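Local coordinates for putative cell adhesion protein (Parabacteroides distasonis, PDB 3LIU) that probably serves as a fimbrial (pilus) subunit of the FimA/Mfa1 family, consistent with a role in cell adhesion at the bacterial surface, at residues A[41-46]-A[70-75]; A[98-103]-A[110-115]; A[233-238]-A[294-299]; A[338-341]-A[347-350]. All coordinates share one frame; numbering follows the deposited sequence.

How the contacts relate
All four contacts are closed in series along the chain: none lies within the loop of another, and none cross. Contact 1 closes the 23 residues between 41-46 and 70-75, mostly strand, and contact 2 the short helical link between 98-103 and 110-115; both fall in the FimA family region, their nearest atoms about 8 Å apart. Contact 3 spans the longest loop, 55 residues, joining two surface loops. Contact 4 closes the beta hairpin of strands 340-343 and 347-350, five residues separating its two segments. Contacts 2 and 3 touch where Thr113 OG1 packs on Phe233 CZ at 3.8 Å. Contacts 3 and 4 each lie across the chain's centre from contact 1.

Contact 1. Residues A[41-46]-A[70-75]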
# COMPACT_ATOMS: atom_id res chain seq x y z
N ALA A 41 8.70 5.38 -8.01
CA ALA A 41 9.87 5.65 -7.19
C ALA A 41 10.16 7.14 -7.06
O ALA A 41 11.14 7.53 -6.42
CB ALA A 41 11.14 4.92 -7.78
N ASP A 42 9.33 8.01 -7.64
CA ASP A 42 9.63 9.44 -7.57
C ASP A 42 9.62 9.95 -6.09
O ASP A 42 8.75 9.58 -5.31
CB ASP A 42 8.64 10.30 -8.37
CG ASP A 42 8.71 10.09 -9.88
OD1 ASP A 42 9.62 9.40 -10.39
OD2 ASP A 42 7.81 10.63 -10.56
N VAL A 43 10.57 10.84 -5.78
CA VAL A 43 10.66 11.57 -4.54
C VAL A 43 10.62 13.01 -4.90
O VAL A 43 11.59 13.57 -5.40
CB VAL A 43 11.95 11.22 -3.81
CG1 VAL A 43 12.16 12.12 -2.62
CG2 VAL A 43 11.92 9.70 -3.44
N ASN A 44 9.48 13.63 -4.70
CA ASN A 44 9.29 15.04 -5.10
C ASN A 44 9.50 16.01 -3.95
O ASN A 44 10.13 17.05 -4.08
CB ASN A 44 7.87 15.18 -5.62
CG ASN A 44 7.61 14.31 -6.79
OD1 ASN A 44 8.43 14.24 -7.69
ND2 ASN A 44 6.46 13.64 -6.81
N THR A 45 8.97 15.66 -2.78
CA THR A 45 9.12 16.49 -1.59
C THR A 45 9.60 15.60 -0.48
O THR A 45 9.30 14.40 -0.47
CB THR A 45 7.78 17.16 -1.14
OG1 THR A 45 6.84 16.16 -0.75
CG2 THR A 45 7.17 18.08 -2.22
N LEU A 46 10.33 16.20 0.46
CA LEU A 46 10.69 15.56 1.72
C LEU A 46 10.23 16.40 2.91
O LEU A 46 10.51 17.61 2.99
CB LEU A 46 12.19 15.32 1.83
CG LEU A 46 12.68 14.30 0.81
CD1 LEU A 46 14.21 14.28 0.84
CD2 LEU A 46 12.15 12.92 1.11
N GLY A 70 22.41 9.57 -7.87
CA GLY A 70 21.11 8.95 -7.60
C GLY A 70 20.56 9.07 -6.16
O GLY A 70 19.69 8.29 -5.76
N THR A 71 21.08 10.01 -5.39
CA THR A 71 20.47 10.36 -4.10
C THR A 71 19.73 11.68 -4.29
O THR A 71 19.95 12.39 -5.28
CB THR A 71 21.53 10.56 -3.00
OG1 THR A 71 22.40 11.66 -3.34
CG2 THR A 71 22.34 9.33 -2.83
N LYS A 72 18.84 12.00 -3.35
CA LYS A 72 18.23 13.33 -3.34
C LYS A 72 18.43 13.94 -1.98
O LYS A 72 18.51 13.21 -1.00
CB LYS A 72 16.76 13.23 -3.66
CG LYS A 72 16.48 12.62 -5.03
CD LYS A 72 15.09 12.93 -5.47
CE LYS A 72 15.08 13.60 -6.80
NZ LYS A 72 13.68 13.96 -7.15
N ASP A 73 18.51 15.27 -1.93
CA ASP A 73 18.89 16.01 -0.72
C ASP A 73 17.79 16.97 -0.31
O ASP A 73 17.02 17.44 -1.16
CB ASP A 73 20.18 16.83 -1.01
CG ASP A 73 21.36 15.93 -1.42
OD1 ASP A 73 21.52 14.85 -0.81
OD2 ASP A 73 22.09 16.26 -2.39
N VAL A 74 17.75 17.26 0.98
CA VAL A 74 16.99 18.40 1.50
C VAL A 74 18.01 19.37 2.06
O VAL A 74 18.81 19.00 2.91
CB VAL A 74 15.94 17.99 2.57
CG1 VAL A 74 16.60 17.29 3.74
CG2 VAL A 74 15.16 19.20 3.05
N GLY A 75 17.99 20.61 1.57
CA GLY A 75 19.03 21.61 1.80
C GLY A 75 19.11 22.00 3.24
O GLY A 75 18.20 21.69 4.01
O HOH W 1 12.35 11.16 -8.10
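Lys72 NZ grips the carbonyl O of Val43 in a hydrogen bond of 2.8 Å. The ammonium group approaches fairly straight, with a C=O...N angle of 158° and a tilt of 17° from the carbonyl plane. A water bridges the same junction, accepting from Lys72 NZ at 3.2 Å and from the backbone N of Val43 at 2.9 Å, so that both polar backbone atoms of Val43 are tied, directly or through water, to one lysine. The lysine reaches them because its chain bends at chi3 (125°), an angle away from the usual staggered values that turns CE and NZ toward the carbonyl. On the way, the methylene CD lies 3.9 Å from Val43 CB, the two side chains sliding past each other in opposite directions; the aliphatic part of Lys72 thus packs on a buried valine while its tip serves the backbone. A methionine in its place would probably leave the Val43 carbonyl without this charged donor and the bridging water with one mate fewer. Farther along, Leu46 CD1 meets Val74 CB at 4.4 Å, a looser apolar touch between buried side chains. The two segments do not pair as neighbouring strands: Leu46 bonds through its backbone to Lys62 of strand 57-66, and Lys72 to Ile23 of strand 16-24. Leu46 packs against Val88 and Ala90 of strand 82-90, whereas Val74 rests on Leu21 and Tyr60, so the contact joins the lead-in and first residues of strand 45-52 to the start of strand 71-80 among strands 16-24, 57-66 and 82-90.

Contact 2. Residues A[98-103]-A[110-115]; sequences TELAKA and IETTIN
Glu99 and Thr112 meet because of how each is turned: Glu99 CG lies opposite its carbonyl carbon (chi1 -70°) with the chain extended beyond it, carrying the carboxylate out from the helix, while Thr112 holds CG2 opposite its backbone N and faces that methyl to the glutamate. Glu99 OE1 comes to 3.5 Å from Thr112 CG2, and Glu99 CB also lies near this methyl. Leu100, the next residue along the helix, adds a branch to the same threonine: its CD2 stands 3.6 Å from Thr112 CB and 3.3 Å from Thr112 OG1, the two side chains crossing at a slant. The hydroxyl does not turn to the glutamate; its one proton is shared between the carbonyls of Phe109, the stronger partner, and Asp108 in the helix just before, which probably helps fix the rotation of the threonine and keep its methyl on the glutamate side. Waters connect the two segments. One is placed to donate to Glu99 OE1 and to Thr113 O (2.6 Å), though its leg to the carboxylate is modelled implausibly short and is doubtful in length; a second accepts from Thr113 N at 2.8 Å while reaching Glu99 OE1 through a weak bond. A glycerol, probably from the crystallisation liquor, also lies about 3 Å from the Glu99 side chain. Leu100 packs on Thr47 of strand 45-52 and on Phe109 of helix 106-110, and from Thr113 on, the short strand 113-115 runs antiparallel to strand 193-213, so helix 94-101 is set against the residues leading into strand 113-115.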
# COMPACT_ATOMS: atom_id res chain seq x y z
N THR A 98 1.16 19.90 6.75
CA THR A 98 0.82 20.77 7.84
C THR A 98 0.52 19.99 9.10
O THR A 98 0.97 20.38 10.20
CB THR A 98 -0.39 21.64 7.47
OG1 THR A 98 -0.03 22.46 6.37
CG2 THR A 98 -0.76 22.54 8.65
N GLU A 99 -0.20 18.90 8.95
CA GLU A 99 -0.44 18.01 10.10
C GLU A 99 0.88 17.55 10.72
O GLU A 99 1.05 17.58 11.93
CB GLU A 99 -1.29 16.81 9.68
CG GLU A 99 -2.73 17.17 9.37
CD GLU A 99 -3.60 15.96 9.00
OE1 GLU A 99 -3.11 14.83 8.94
OE2 GLU A 99 -4.80 16.15 8.75
N LEU A 100 1.82 17.15 9.87
CA LEU A 100 3.12 16.73 10.34
C LEU A 100 3.83 17.92 11.03
O LEU A 100 4.47 17.74 12.07
CB LEU A 100 3.95 16.13 9.20
CG LEU A 100 3.55 14.77 8.59
CD1 LEU A 100 4.41 14.50 7.31
CD2 LEU A 100 3.62 13.57 9.58
N ALA A 101 3.68 19.13 10.50
CA ALA A 101 4.38 20.28 11.05
C ALA A 101 3.80 20.67 12.43
O ALA A 101 4.45 21.36 13.21
CB ALA A 101 4.33 21.45 10.09
N LYS A 102 2.59 20.20 12.75
CA LYS A 102 2.01 20.45 14.06
C LYS A 102 2.33 19.38 15.09
O LYS A 102 2.03 19.58 16.25
CB LYS A 102 0.48 20.61 13.94
CG LYS A 102 0.02 21.83 13.16
CD LYS A 102 -1.45 21.68 12.70
CE LYS A 102 -2.13 23.04 12.47
NZ LYS A 102 -3.60 22.86 12.16
N ALA A 103 2.96 18.27 14.70
CA ALA A 103 3.43 17.28 15.68
C ALA A 103 4.32 17.87 16.78
O ALA A 103 5.22 18.69 16.52
CB ALA A 103 4.22 16.14 14.98
N ILE A 110 4.59 10.14 13.52
CA ILE A 110 4.59 8.92 12.71
C ILE A 110 3.17 8.30 12.63
O ILE A 110 2.84 7.60 11.68
CB ILE A 110 5.66 7.87 13.18
CG1 ILE A 110 5.26 7.23 14.52
CG2 ILE A 110 7.05 8.51 13.24
CD1 ILE A 110 6.24 6.07 15.00
N GLU A 111 2.36 8.57 13.65
CA GLU A 111 0.93 8.16 13.68
C GLU A 111 0.01 9.03 12.84
O GLU A 111 -1.17 8.71 12.73
CB GLU A 111 0.40 8.13 15.13
CG GLU A 111 0.96 6.96 15.95
CD GLU A 111 0.30 5.62 15.55
OE1 GLU A 111 -0.87 5.57 15.08
OE2 GLU A 111 0.98 4.60 15.67
N THR A 112 0.52 10.12 12.26
CA THR A 112 -0.27 10.94 11.37
C THR A 112 -0.99 10.10 10.29
O THR A 112 -0.39 9.24 9.67
CB THR A 112 0.58 12.03 10.69
OG1 THR A 112 1.14 12.86 11.69
CG2 THR A 112 -0.28 12.90 9.80
N THR A 113 -2.28 10.34 10.11
CA THR A 113 -3.08 9.52 9.20
C THR A 113 -2.92 10.03 7.77
O THR A 113 -3.14 11.20 7.50
CB THR A 113 -4.55 9.52 9.59
OG1 THR A 113 -4.67 8.92 10.89
CG2 THR A 113 -5.37 8.70 8.56
N ILE A 114 -2.56 9.14 6.83
CA ILE A 114 -2.55 9.52 5.40
C ILE A 114 -3.78 8.88 4.71
O ILE A 114 -4.35 7.90 5.24
CB ILE A 114 -1.19 9.16 4.68
CG1 ILE A 114 -0.86 7.67 4.87
CG2 ILE A 114 -0.08 10.18 5.12
CD1 ILE A 114 0.51 7.11 4.18
N ASN A 115 -4.18 9.43 3.56
CA ASN A 115 -5.42 9.05 2.87
C ASN A 115 -5.14 8.51 1.47
O ASN A 115 -4.37 9.09 0.70
CB ASN A 115 -6.35 10.24 2.78
CG ASN A 115 -6.64 10.83 4.13
OD1 ASN A 115 -7.36 10.22 4.95
ND2 ASN A 115 -6.05 12.00 4.40
O HOH W 2 -4.71 13.14 8.35
O HOH W 3 -3.72 12.41 11.38

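Contact 3. Residues A[233-238]-A[294-299]; sequences FGYLDY and SGESNV
Two surface loops meet here: a 3-10 turn just ahead of strand 238-240, and an irregular segment between strands 282-284 and 308-319. They touch through one pair, Tyr235 and Glu296, whose side chains come from opposite directions. Tyr235 OH donates to Glu296 OE1 at a modelled separation of 2.4 Å, very short for a hydrogen bond, so the exact length is doubtful. The carboxylate oxygen sits at the edge of the phenol ring and near its plane, while the ring and carboxylate planes are turned 44° apart. Glu296 gets there by bending at chi2 (66°), which folds its carboxylate back toward the tyrosine. The N-H of Lys293, just ahead of the 294-299 segment, gives the hydroxyl a second bond, and the edge-to-face ring contact with Phe228 probably steadies the phenol. At the base of the tyrosine, Asp237 OD2 accepts from Gly234 N at 2.9 Å on its anti lone pair, and Asp237 N returns to Gly234 O at 2.9 Å. These reciprocal bonds close the tight 3-10 turn that presents Tyr235, an example of a tyrosine hydroxyl latching one loop to another on the surface of a beta-rich protein.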
# COMPACT_ATOMS: atom_id res chain seq x y z
N PHE A 233 -12.09 4.74 12.86
CA PHE A 233 -12.15 4.21 11.52
C PHE A 233 -13.20 3.14 11.46
O PHE A 233 -13.33 2.32 12.37
CB PHE A 233 -10.79 3.67 11.11
CG PHE A 233 -9.72 4.72 11.15
CD1 PHE A 233 -9.89 5.91 10.44
CD2 PHE A 233 -8.59 4.56 11.93
CE1 PHE A 233 -8.92 6.90 10.45
CE2 PHE A 233 -7.60 5.52 11.94
CZ PHE A 233 -7.76 6.70 11.20
N GLY A 234 -13.98 3.20 10.39
CA GLY A 234 -15.02 2.23 10.15
C GLY A 234 -15.20 1.93 8.71
O GLY A 234 -14.29 2.11 7.90
N TYR A 235 -16.41 1.47 8.36
CA TYR A 235 -16.65 0.99 7.03
C TYR A 235 -16.37 2.04 5.92
O TYR A 235 -15.90 1.69 4.84
CB TYR A 235 -18.07 0.44 6.88
CG TYR A 235 -18.33 -0.90 7.57
CD1 TYR A 235 -17.47 -2.01 7.38
CD2 TYR A 235 -19.43 -1.09 8.37
CE1 TYR A 235 -17.70 -3.22 8.02
CE2 TYR A 235 -19.66 -2.34 9.00
CZ TYR A 235 -18.79 -3.39 8.81
OH TYR A 235 -18.99 -4.59 9.40
N LEU A 236 -16.68 3.30 6.15
CA LEU A 236 -16.46 4.32 5.10
C LEU A 236 -14.94 4.50 4.81
O LEU A 236 -14.57 5.04 3.76
CB LEU A 236 -17.07 5.66 5.50
CG LEU A 236 -18.61 5.72 5.57
CD1 LEU A 236 -19.00 7.02 6.21
CD2 LEU A 236 -19.26 5.58 4.22
N ASP A 237 -14.11 4.03 5.74
CA ASP A 237 -12.63 4.09 5.64
C ASP A 237 -12.01 2.94 4.89
O ASP A 237 -10.84 3.00 4.55
CB ASP A 237 -12.02 4.18 7.03
CG ASP A 237 -12.41 5.47 7.75
OD1 ASP A 237 -11.96 6.53 7.27
OD2 ASP A 237 -13.13 5.41 8.77
N TYR A 238 -12.79 1.87 4.67
CA TYR A 238 -12.52 0.90 3.64
C TYR A 238 -12.91 1.49 2.28
O TYR A 238 -13.93 2.15 2.16
CB TYR A 238 -13.31 -0.41 3.86
CG TYR A 238 -12.79 -1.32 4.96
CD1 TYR A 238 -11.55 -1.93 4.83
CD2 TYR A 238 -13.56 -1.63 6.08
CE1 TYR A 238 -11.08 -2.78 5.78
CE2 TYR A 238 -13.08 -2.49 7.05
CZ TYR A 238 -11.82 -3.07 6.87
OH TYR A 238 -11.29 -3.91 7.79
N SER A 294 -18.41 -5.05 15.34
CA SER A 294 -18.87 -6.10 16.24
C SER A 294 -20.37 -6.33 16.01
O SER A 294 -21.13 -5.38 15.75
CB SER A 294 -18.61 -5.72 17.69
OG SER A 294 -19.46 -4.65 18.00
N GLY A 295 -20.79 -7.58 16.07
CA GLY A 295 -22.19 -7.88 15.91
C GLY A 295 -22.71 -8.03 14.50
O GLY A 295 -23.92 -8.06 14.28
N GLU A 296 -21.80 -8.15 13.54
CA GLU A 296 -22.21 -8.30 12.13
C GLU A 296 -22.67 -9.78 11.96
O GLU A 296 -22.13 -10.64 12.63
CB GLU A 296 -21.00 -7.91 11.25
CG GLU A 296 -21.27 -7.32 9.92
CD GLU A 296 -21.94 -5.97 9.94
OE1 GLU A 296 -21.28 -4.90 10.03
OE2 GLU A 296 -23.17 -5.98 9.81
N SER A 297 -23.70 -10.05 11.16
CA SER A 297 -24.08 -11.42 10.84
C SER A 297 -23.50 -11.87 9.53
O SER A 297 -23.08 -11.07 8.69
CB SER A 297 -25.61 -11.58 10.78
OG SER A 297 -26.12 -11.72 12.11
N ASN A 298 -23.44 -13.18 9.39
CA ASN A 298 -23.07 -13.84 8.16
C ASN A 298 -21.75 -13.34 7.61
O ASN A 298 -21.71 -12.83 6.53
CB ASN A 298 -24.19 -13.67 7.12
CG ASN A 298 -23.98 -14.52 5.88
OD1 ASN A 298 -23.41 -15.62 5.94
ND2 ASN A 298 -24.43 -14.02 4.73
N VAL A 299 -20.70 -13.51 8.40
CA VAL A 299 -19.37 -13.07 8.11
C VAL A 299 -18.49 -14.29 7.79
O VAL A 299 -18.28 -15.16 8.66
CB VAL A 299 -18.71 -12.37 9.36
CG1 VAL A 299 -17.21 -11.95 9.06
CG2 VAL A 299 -19.50 -11.15 9.76

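Contact 4. Residues A[338-341]-A[347-350]; sequences GEEV and EKRS
Glu340 and Lys348 cross at about a right angle, the glutamate folding over the neighbouring strand instead of pointing straight off it. Glu340 CG is opposite the backbone N (chi1 -178°), and a bend at chi2 (73°) lays the carboxylate across the hairpin. There OE1 reaches Ser350 CB at 3.3 Å, and OE2 lies 3.6 Å from Lys348 CB. The charged ends stay apart: Lys348 NZ bonds to Thr342 OG1, and any attraction to Glu340 is probably long-range. Val341 and Arg349 meet obliquely, Val341 CG2 lying 3.7 Å from Arg349 CB. Beyond that point Arg349 turns away, and its NH1, with the acceptor in the guanidinium plane, bonds to Lys348 O at 2.9 Å from above the carbonyl plane. Its NH2 makes a salt bridge to Glu347 OE1 whose hydrogen bond is weak because it is bent. The backbones are joined at the hydrogen-bonded pair Val341-Arg349: Val341 N to Arg349 O is 2.9 Å and Arg349 N to Val341 O 3.0 Å. Glu340 and Ser350 form the adjacent non-hydrogen-bonded pair. This two-stranded antiparallel hairpin, 340-343 with 347-350, presses Val341 onto Val387 and Val389 of strand 383-391.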
# COMPACT_ATOMS: atom_id res chain seq x y z
N GLY A 338 -3.46 -12.51 -0.21
CA GLY A 338 -2.39 -12.83 0.71
C GLY A 338 -2.76 -13.80 1.82
O GLY A 338 -2.00 -13.96 2.78
N GLU A 339 -3.90 -14.43 1.70
CA GLU A 339 -4.27 -15.53 2.59
C GLU A 339 -3.20 -16.64 2.60
O GLU A 339 -2.88 -17.23 3.64
CB GLU A 339 -5.61 -16.06 2.11
CG GLU A 339 -6.06 -17.34 2.81
CD GLU A 339 -7.44 -17.78 2.36
OE1 GLU A 339 -7.71 -17.83 1.13
OE2 GLU A 339 -8.27 -18.04 3.24
N GLU A 340 -2.68 -16.91 1.42
CA GLU A 340 -1.51 -17.76 1.19
C GLU A 340 -0.68 -17.09 0.06
O GLU A 340 -1.24 -16.72 -1.01
CB GLU A 340 -1.94 -19.19 0.82
CG GLU A 340 -0.79 -20.20 0.61
CD GLU A 340 -0.11 -20.62 1.92
OE1 GLU A 340 -0.72 -20.44 2.97
OE2 GLU A 340 1.02 -21.14 1.88
N VAL A 341 0.61 -16.94 0.30
CA VAL A 341 1.52 -16.35 -0.67
C VAL A 341 2.76 -17.25 -0.88
O VAL A 341 3.14 -18.04 -0.00
CB VAL A 341 1.96 -14.93 -0.28
CG1 VAL A 341 0.71 -14.05 -0.09
CG2 VAL A 341 2.85 -14.93 1.03
N GLU A 347 9.38 -19.95 -1.09
CA GLU A 347 8.86 -20.07 0.27
C GLU A 347 7.36 -19.81 0.27
O GLU A 347 6.81 -19.29 -0.71
CB GLU A 347 9.60 -19.15 1.23
CG GLU A 347 11.09 -19.50 1.32
CD GLU A 347 11.79 -18.90 2.52
OE1 GLU A 347 11.30 -17.88 3.06
OE2 GLU A 347 12.86 -19.46 2.92
N LYS A 348 6.71 -20.21 1.36
CA LYS A 348 5.26 -20.08 1.52
C LYS A 348 4.95 -19.42 2.85
O LYS A 348 5.60 -19.73 3.85
CB LYS A 348 4.57 -21.44 1.49
CG LYS A 348 4.93 -22.35 0.33
CD LYS A 348 4.35 -21.91 -1.00
CE LYS A 348 5.17 -22.52 -2.19
NZ LYS A 348 4.77 -22.01 -3.55
N ARG A 349 3.97 -18.51 2.85
CA ARG A 349 3.43 -17.92 4.07
C ARG A 349 1.91 -17.89 4.06
O ARG A 349 1.27 -17.59 3.03
CB ARG A 349 3.91 -16.48 4.25
CG ARG A 349 5.40 -16.27 4.34
CD ARG A 349 5.96 -16.81 5.62
NE ARG A 349 7.39 -16.53 5.71
CZ ARG A 349 8.37 -17.34 5.28
NH1 ARG A 349 8.13 -18.53 4.71
NH2 ARG A 349 9.62 -16.96 5.42
N SER A 350 1.32 -18.20 5.21
CA SER A 350 -0.12 -18.14 5.37
C SER A 350 -0.41 -16.86 6.17
O SER A 350 0.39 -16.41 6.97
CB SER A 350 -0.66 -19.37 6.10
OG SER A 350 -0.29 -19.25 7.46